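Local structure of Ufm1-specific protease (5EJJ) at residues N380-M385 / S400-W405; W394-R399 / M497-I502. The protein hydrolyses, as a thiol protease, the peptide bond at the C-terminal glycine of the ubiquitin-like modifier UFM-1, and is needed for localising certain odorant receptors to olfactory cilia. All blocks are in the same frame, centred on the assembly; numbering follows the deposited sequence.

Contacts 1 and 2, whose centres lie about 9 Å apart, share helix 396-409 and show how one helix can be held between a loop and a sheet. In contact 1 the loop 380-385 packs on residues 400-405; in contact 2 the helix start, with C396, meets the beginning of strand 499-507. A probable hydrogen bond of 2.7 Å between S400 OG and T501 OG1 joins the two, and Y384 OH reaches to 3.2 Å from C396 CB. The side chain of C396, inferred to be the catalytic cysteine, is about 3 Å from that of H522, its presumed partner, while Y381 lies about 5 Å, side chain to side chain, from D520, catalytic by similarity.

Contact 1. Residues N380-M385 / S400-W405; sequences NYHHYM and SFQTIW
H382 lays one face of its imidazole over Q402, a CH-pi contact in which Q402 CB stands 3.7 Å from the centroid of the H382 ring and 22° off its normal. The methylene is displaced toward the CG-ND1 side, with H382 ND1 3.6 Å from Q402 CB. With CG beside the backbone N and anti to the carbonyl carbon (chi1 -53°), the ring is brought against the helix. The two side chains cross at about a right angle, their ring and amide planes 52° apart, and Q402 OE1 comes within 3.5 Å of H382 ND1. Both ends of that amide are held by others: OE1 accepts from R399 and NE2 bonds to the carbonyl of P419. With an alanine in place of H382, Q402 CB would probably lose the flat surface it packs on and a gap would open between loop and helix.

The polar link is thinner. T403 OG1 gives a weak bond to N380 O at 3.4 Å, unsettled because R399 O competes for the same proton; T403 CG2 sits beside that carbonyl, 3.5 Å from N380 O.

Within the loop, the edge of H383 points at the face of Y381, H383 ND1 donates to Y384 O at 3.2 Å, and Y381 OH bonds to the D520 carbonyl. A loop laid along the central helix that carries, near its N-terminal end, the cysteine inferred to be the nucleophile suits the papain-like fold of clan CA, to which the C78 peptidases belong.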
loop_
_atom_site.group_PDB
_atom_site.type_symbol
_atom_site.label_atom_id
_atom_site.label_comp_id
_atom_site.label_asym_id
_atom_site.label_seq_id
_atom_site.Cartn_x
_atom_site.Cartn_y
_atom_site.Cartn_z
ATOM N N ASN A 380 9.044 -4.383 8.642
ATOM C CA ASN A 380 9.127 -5.824 8.939
ATOM C C ASN A 380 9.581 -6.111 10.369
ATOM O O ASN A 380 10.118 -5.240 11.048
ATOM C CB ASN A 380 10.053 -6.568 7.972
ATOM C CG ASN A 380 9.441 -6.763 6.600
ATOM O OD1 ASN A 380 8.267 -7.139 6.476
ATOM N ND2 ASN A 380 10.233 -6.501 5.553
ATOM N N TYR A 381 9.374 -7.346 10.811
ATOM C CA TYR A 381 9.755 -7.767 12.152
ATOM C C TYR A 381 11.031 -8.593 12.095
ATOM O O TYR A 381 10.996 -9.755 11.702
ATOM C CB TYR A 381 8.635 -8.610 12.757
ATOM C CG TYR A 381 8.867 -9.060 14.182
ATOM C CD1 TYR A 381 9.819 -8.443 14.986
ATOM C CD2 TYR A 381 8.131 -10.107 14.723
ATOM C CE1 TYR A 381 10.036 -8.858 16.282
ATOM C CE2 TYR A 381 8.335 -10.524 16.016
ATOM C CZ TYR A 381 9.289 -9.899 16.794
ATOM O OH TYR A 381 9.496 -10.317 18.090
ATOM N N HIS A 382 12.154 -7.994 12.485
ATOM C CA HIS A 382 13.406 -8.733 12.619
ATOM C C HIS A 382 13.662 -9.081 14.084
ATOM O O HIS A 382 13.217 -8.372 14.991
ATOM C CB HIS A 382 14.581 -7.926 12.079
ATOM C CG HIS A 382 14.384 -7.435 10.681
ATOM N ND1 HIS A 382 15.180 -7.845 9.631
ATOM C CD2 HIS A 382 13.495 -6.556 10.161
ATOM C CE1 HIS A 382 14.791 -7.237 8.524
ATOM N NE2 HIS A 382 13.767 -6.453 8.817
ATOM N N HIS A 383 14.397 -10.168 14.299
ATOM C CA HIS A 383 14.614 -10.731 15.632
ATOM C C HIS A 383 15.819 -11.682 15.668
ATOM O O HIS A 383 16.597 -11.765 14.716
ATOM C CB HIS A 383 13.360 -11.471 16.083
ATOM C CG HIS A 383 12.671 -12.196 14.967
ATOM N ND1 HIS A 383 13.333 -13.065 14.133
ATOM C CD2 HIS A 383 11.388 -12.153 14.534
ATOM C CE1 HIS A 383 12.489 -13.535 13.227
ATOM N NE2 HIS A 383 11.301 -13.008 13.459
ATOM N N TYR A 384 15.961 -12.408 16.773
ATOM C CA TYR A 384 17.028 -13.400 16.921
ATOM C C TYR A 384 16.857 -14.567 15.932
ATOM O O TYR A 384 15.787 -14.738 15.353
ATOM C CB TYR A 384 17.055 -13.931 18.367
ATOM C CG TYR A 384 17.630 -12.975 19.391
ATOM C CD1 TYR A 384 18.290 -11.819 18.998
ATOM C CD2 TYR A 384 17.530 -13.239 20.752
ATOM C CE1 TYR A 384 18.831 -10.943 19.928
ATOM C CE2 TYR A 384 18.069 -12.367 21.694
ATOM C CZ TYR A 384 18.721 -11.219 21.272
ATOM O OH TYR A 384 19.268 -10.340 22.185
ATOM N N MET A 385 17.917 -15.353 15.736
ATOM C CA MET A 385 17.861 -16.604 14.956
ATOM C C MET A 385 17.260 -16.461 13.548
ATOM O O MET A 385 16.508 -17.329 13.097
ATOM C CB MET A 385 17.101 -17.695 15.730
ATOM C CG MET A 385 17.341 -17.714 17.247
ATOM S SD MET A 385 19.072 -17.617 17.775
ATOM C CE MET A 385 18.873 -17.848 19.540
ATOM N N SER A 400 16.572 -4.359 16.103
ATOM C CA SER A 400 15.783 -3.131 16.108
ATOM C C SER A 400 16.280 -2.183 15.043
ATOM O O SER A 400 15.509 -1.414 14.471
ATOM C CB SER A 400 15.839 -2.435 17.460
ATOM O OG SER A 400 14.946 -3.061 18.347
ATOM N N PHE A 401 17.578 -2.236 14.788
ATOM C CA PHE A 401 18.158 -1.424 13.739
ATOM C C PHE A 401 17.597 -1.889 12.408
ATOM O O PHE A 401 17.245 -1.079 11.549
ATOM C CB PHE A 401 19.672 -1.563 13.730
ATOM C CG PHE A 401 20.308 -0.952 12.542
ATOM C CD1 PHE A 401 20.531 0.416 12.491
ATOM C CD2 PHE A 401 20.666 -1.730 11.468
ATOM C CE1 PHE A 401 21.120 1.004 11.395
ATOM C CE2 PHE A 401 21.249 -1.153 10.359
ATOM C CZ PHE A 401 21.476 0.225 10.322
ATOM N N GLN A 402 17.520 -3.205 12.256
ATOM C CA GLN A 402 17.007 -3.821 11.042
ATOM C C GLN A 402 15.528 -3.486 10.808
ATOM O O GLN A 402 15.128 -3.114 9.692
ATOM C CB GLN A 402 17.256 -5.334 11.070
ATOM C CG GLN A 402 18.710 -5.713 10.789
ATOM C CD GLN A 402 18.925 -7.210 10.788
ATOM O OE1 GLN A 402 18.210 -7.943 11.472
ATOM N NE2 GLN A 402 19.909 -7.678 10.012
ATOM N N THR A 403 14.726 -3.605 11.860
ATOM C CA THR A 403 13.353 -3.140 11.798
ATOM C C THR A 403 13.299 -1.689 11.324
ATOM O O THR A 403 12.678 -1.397 10.321
ATOM C CB THR A 403 12.639 -3.283 13.136
ATOM O OG1 THR A 403 12.499 -4.674 13.458
ATOM C CG2 THR A 403 11.266 -2.637 13.062
ATOM N N ILE A 404 13.983 -0.783 12.001
ATOM C CA ILE A 404 13.994 0.606 11.550
ATOM C C ILE A 404 14.407 0.706 10.087
ATOM O O ILE A 404 13.932 1.572 9.351
ATOM C CB ILE A 404 14.917 1.486 12.427
ATOM C CG1 ILE A 404 14.403 1.511 13.863
ATOM C CG2 ILE A 404 14.998 2.919 11.910
ATOM C CD1 ILE A 404 15.311 2.231 14.787
ATOM N N TRP A 405 15.276 -0.194 9.647
ATOM C CA TRP A 405 15.754 -0.122 8.273
ATOM C C TRP A 405 14.633 -0.522 7.343
ATOM O O TRP A 405 14.316 0.199 6.391
ATOM C CB TRP A 405 16.974 -1.019 8.038
ATOM C CG TRP A 405 17.624 -0.790 6.695
ATOM C CD1 TRP A 405 17.153 -1.193 5.485
ATOM C CD2 TRP A 405 18.856 -0.100 6.434
ATOM N NE1 TRP A 405 18.009 -0.802 4.487
ATOM C CE2 TRP A 405 19.063 -0.127 5.043
ATOM C CE3 TRP A 405 19.807 0.527 7.242
ATOM C CZ2 TRP A 405 20.177 0.449 4.438
ATOM C CZ3 TRP A 405 20.920 1.097 6.638
ATOM C CH2 TRP A 405 21.095 1.049 5.250
#

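Contact 2. Residues W394-R399 / M497-I502; sequences WGCAYR and MLAHTI
C396 and A499 meet without an aromatic ring between them; the flat groups stand around the junction. H500, next in the strand, folds its imidazole back on the A499 carbonyl: ND1 donates to A499 O at 2.6 Å with an N-H...O angle of 162°. The oxygen lies in the plane of the ring, but the donor comes from above the carbonyl plane. The same ring meets that of H522 at a steep inclination. On the helix side, Y398 has G395 CA in plane at its edge and also meets the ring of H421.

Such a meeting of a cysteine-bearing helix start with a strand of the antiparallel sheet belongs to the papain-like architecture of clan CA, where the nucleophile, here inferred to be C396, sits at the N-terminal end of the central helix.

The contact itself is small and largely apolar. C396 SG, held between its backbone N and carbonyl carbon (chi1 58°), lies 3.8 Å from A499 N and 4.1 Å from A499 CB. L498, the residue before A499, touches the sulfur more loosely, with L498 CD2 4.5 Å from C396 SG. At the next residue of the helix, A397, the two alanines meet methyl to methyl, A397 CB and A499 CB being 3.7 Å apart, and A499 CB comes equally near to A397 CA. With such short side chains, helix and strand backbones pass close together, and the A499 methyl also touches M492 of the neighbouring strand 491-494.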
loop_
_atom_site.group_PDB
_atom_site.type_symbol
_atom_site.label_atom_id
_atom_site.label_comp_id
_atom_site.label_asym_id
_atom_site.label_seq_id
_atom_site.Cartn_x
_atom_site.Cartn_y
_atom_site.Cartn_z
ATOM N N TRP A 394 23.695 -10.755 22.197
ATOM C CA TRP A 394 24.267 -9.489 21.750
ATOM C C TRP A 394 23.468 -8.698 20.696
ATOM O O TRP A 394 23.472 -7.458 20.704
ATOM C CB TRP A 394 25.678 -9.748 21.235
ATOM C CG TRP A 394 25.714 -10.763 20.138
ATOM C CD1 TRP A 394 25.451 -12.104 20.239
ATOM C CD2 TRP A 394 26.026 -10.518 18.767
ATOM N NE1 TRP A 394 25.593 -12.705 19.016
ATOM C CE2 TRP A 394 25.941 -11.754 18.093
ATOM C CE3 TRP A 394 26.375 -9.373 18.042
ATOM C CZ2 TRP A 394 26.192 -11.875 16.728
ATOM C CZ3 TRP A 394 26.631 -9.495 16.688
ATOM C CH2 TRP A 394 26.537 -10.737 16.046
ATOM N N GLY A 395 22.792 -9.411 19.797
ATOM C CA GLY A 395 22.144 -8.795 18.648
ATOM C C GLY A 395 20.891 -7.949 18.854
ATOM O O GLY A 395 20.495 -7.248 17.927
ATOM N N CYS A 396 20.283 -7.999 20.046
ATOM C CA CYS A 396 19.003 -7.320 20.315
ATOM C C CYS A 396 18.830 -5.946 19.642
ATOM O O CYS A 396 17.784 -5.651 19.065
ATOM C CB CYS A 396 18.685 -7.250 21.831
ATOM S SG CYS A 396 19.876 -6.421 22.968
ATOM N N ALA A 397 19.867 -5.126 19.682
ATOM C CA ALA A 397 19.775 -3.796 19.111
ATOM C C ALA A 397 19.991 -3.817 17.611
ATOM O O ALA A 397 19.515 -2.935 16.909
ATOM C CB ALA A 397 20.766 -2.861 19.777
ATOM N N TYR A 398 20.722 -4.811 17.119
ATOM C CA TYR A 398 20.917 -4.959 15.679
ATOM C C TYR A 398 19.567 -5.170 15.009
ATOM O O TYR A 398 19.250 -4.570 13.981
ATOM C CB TYR A 398 21.785 -6.179 15.377
ATOM C CG TYR A 398 23.257 -5.997 15.612
ATOM C CD1 TYR A 398 23.874 -6.570 16.709
ATOM C CD2 TYR A 398 24.037 -5.271 14.718
ATOM C CE1 TYR A 398 25.224 -6.415 16.920
ATOM C CE2 TYR A 398 25.383 -5.108 14.914
ATOM C CZ TYR A 398 25.973 -5.684 16.022
ATOM O OH TYR A 398 27.320 -5.535 16.239
ATOM N N ARG A 399 18.786 -6.052 15.616
ATOM C CA ARG A 399 17.473 -6.402 15.121
ATOM C C ARG A 399 16.568 -5.175 15.047
ATOM O O ARG A 399 15.885 -4.968 14.038
ATOM C CB ARG A 399 16.860 -7.499 15.999
ATOM C CG ARG A 399 17.699 -8.772 16.032
ATOM C CD ARG A 399 18.280 -9.040 14.650
ATOM N NE ARG A 399 18.717 -10.418 14.457
ATOM C CZ ARG A 399 18.876 -10.982 13.262
ATOM N NH1 ARG A 399 18.613 -10.291 12.158
ATOM N NH2 ARG A 399 19.275 -12.244 13.169
ATOM N N MET A 497 20.141 -3.121 29.876
ATOM C CA MET A 497 20.870 -4.238 29.300
ATOM C C MET A 497 20.264 -4.637 27.955
ATOM O O MET A 497 20.870 -5.385 27.184
ATOM C CB MET A 497 20.937 -5.418 30.274
ATOM C CG MET A 497 21.914 -5.204 31.456
ATOM S SD MET A 497 23.619 -4.712 31.038
ATOM C CE MET A 497 24.364 -4.736 32.655
ATOM N N LEU A 498 19.082 -4.095 27.670
ATOM C CA LEU A 498 18.250 -4.564 26.561
ATOM C C LEU A 498 17.843 -3.485 25.558
ATOM O O LEU A 498 17.917 -2.295 25.840
ATOM C CB LEU A 498 17.001 -5.248 27.121
ATOM C CG LEU A 498 17.325 -6.552 27.848
ATOM C CD1 LEU A 498 16.087 -7.157 28.493
ATOM C CD2 LEU A 498 17.988 -7.532 26.870
ATOM N N ALA A 499 17.416 -3.922 24.376
ATOM C CA ALA A 499 16.946 -3.010 23.334
ATOM C C ALA A 499 15.585 -3.457 22.820
ATOM O O ALA A 499 15.388 -4.641 22.532
ATOM C CB ALA A 499 17.950 -2.941 22.184
ATOM N N HIS A 500 14.645 -2.516 22.727
ATOM C CA HIS A 500 13.313 -2.791 22.180
ATOM C C HIS A 500 12.933 -1.763 21.095
ATOM O O HIS A 500 13.537 -0.683 20.995
ATOM C CB HIS A 500 12.248 -2.779 23.286
ATOM C CG HIS A 500 12.406 -3.868 24.309
ATOM N ND1 HIS A 500 13.368 -4.842 24.227
ATOM C CD2 HIS A 500 11.697 -4.128 25.435
ATOM C CE1 HIS A 500 13.257 -5.662 25.264
ATOM N NE2 HIS A 500 12.249 -5.252 26.005
ATOM N N THR A 501 11.935 -2.100 20.280
ATOM C CA THR A 501 11.381 -1.131 19.341
ATOM C C THR A 501 9.996 -0.686 19.809
ATOM O O THR A 501 9.173 -1.514 20.200
ATOM C CB THR A 501 11.281 -1.696 17.922
ATOM O OG1 THR A 501 12.366 -2.604 17.679
ATOM C CG2 THR A 501 11.337 -0.565 16.914
ATOM N N ILE A 502 9.752 0.624 19.797
ATOM C CA ILE A 502 8.442 1.155 20.174
ATOM C C ILE A 502 7.617 1.571 18.947
ATOM O O ILE A 502 8.007 2.453 18.177
ATOM C CB ILE A 502 8.557 2.336 21.163
ATOM C CG1 ILE A 502 9.092 1.853 22.510
ATOM C CG2 ILE A 502 7.202 3.008 21.368
ATOM C CD1 ILE A 502 9.281 2.973 23.529
#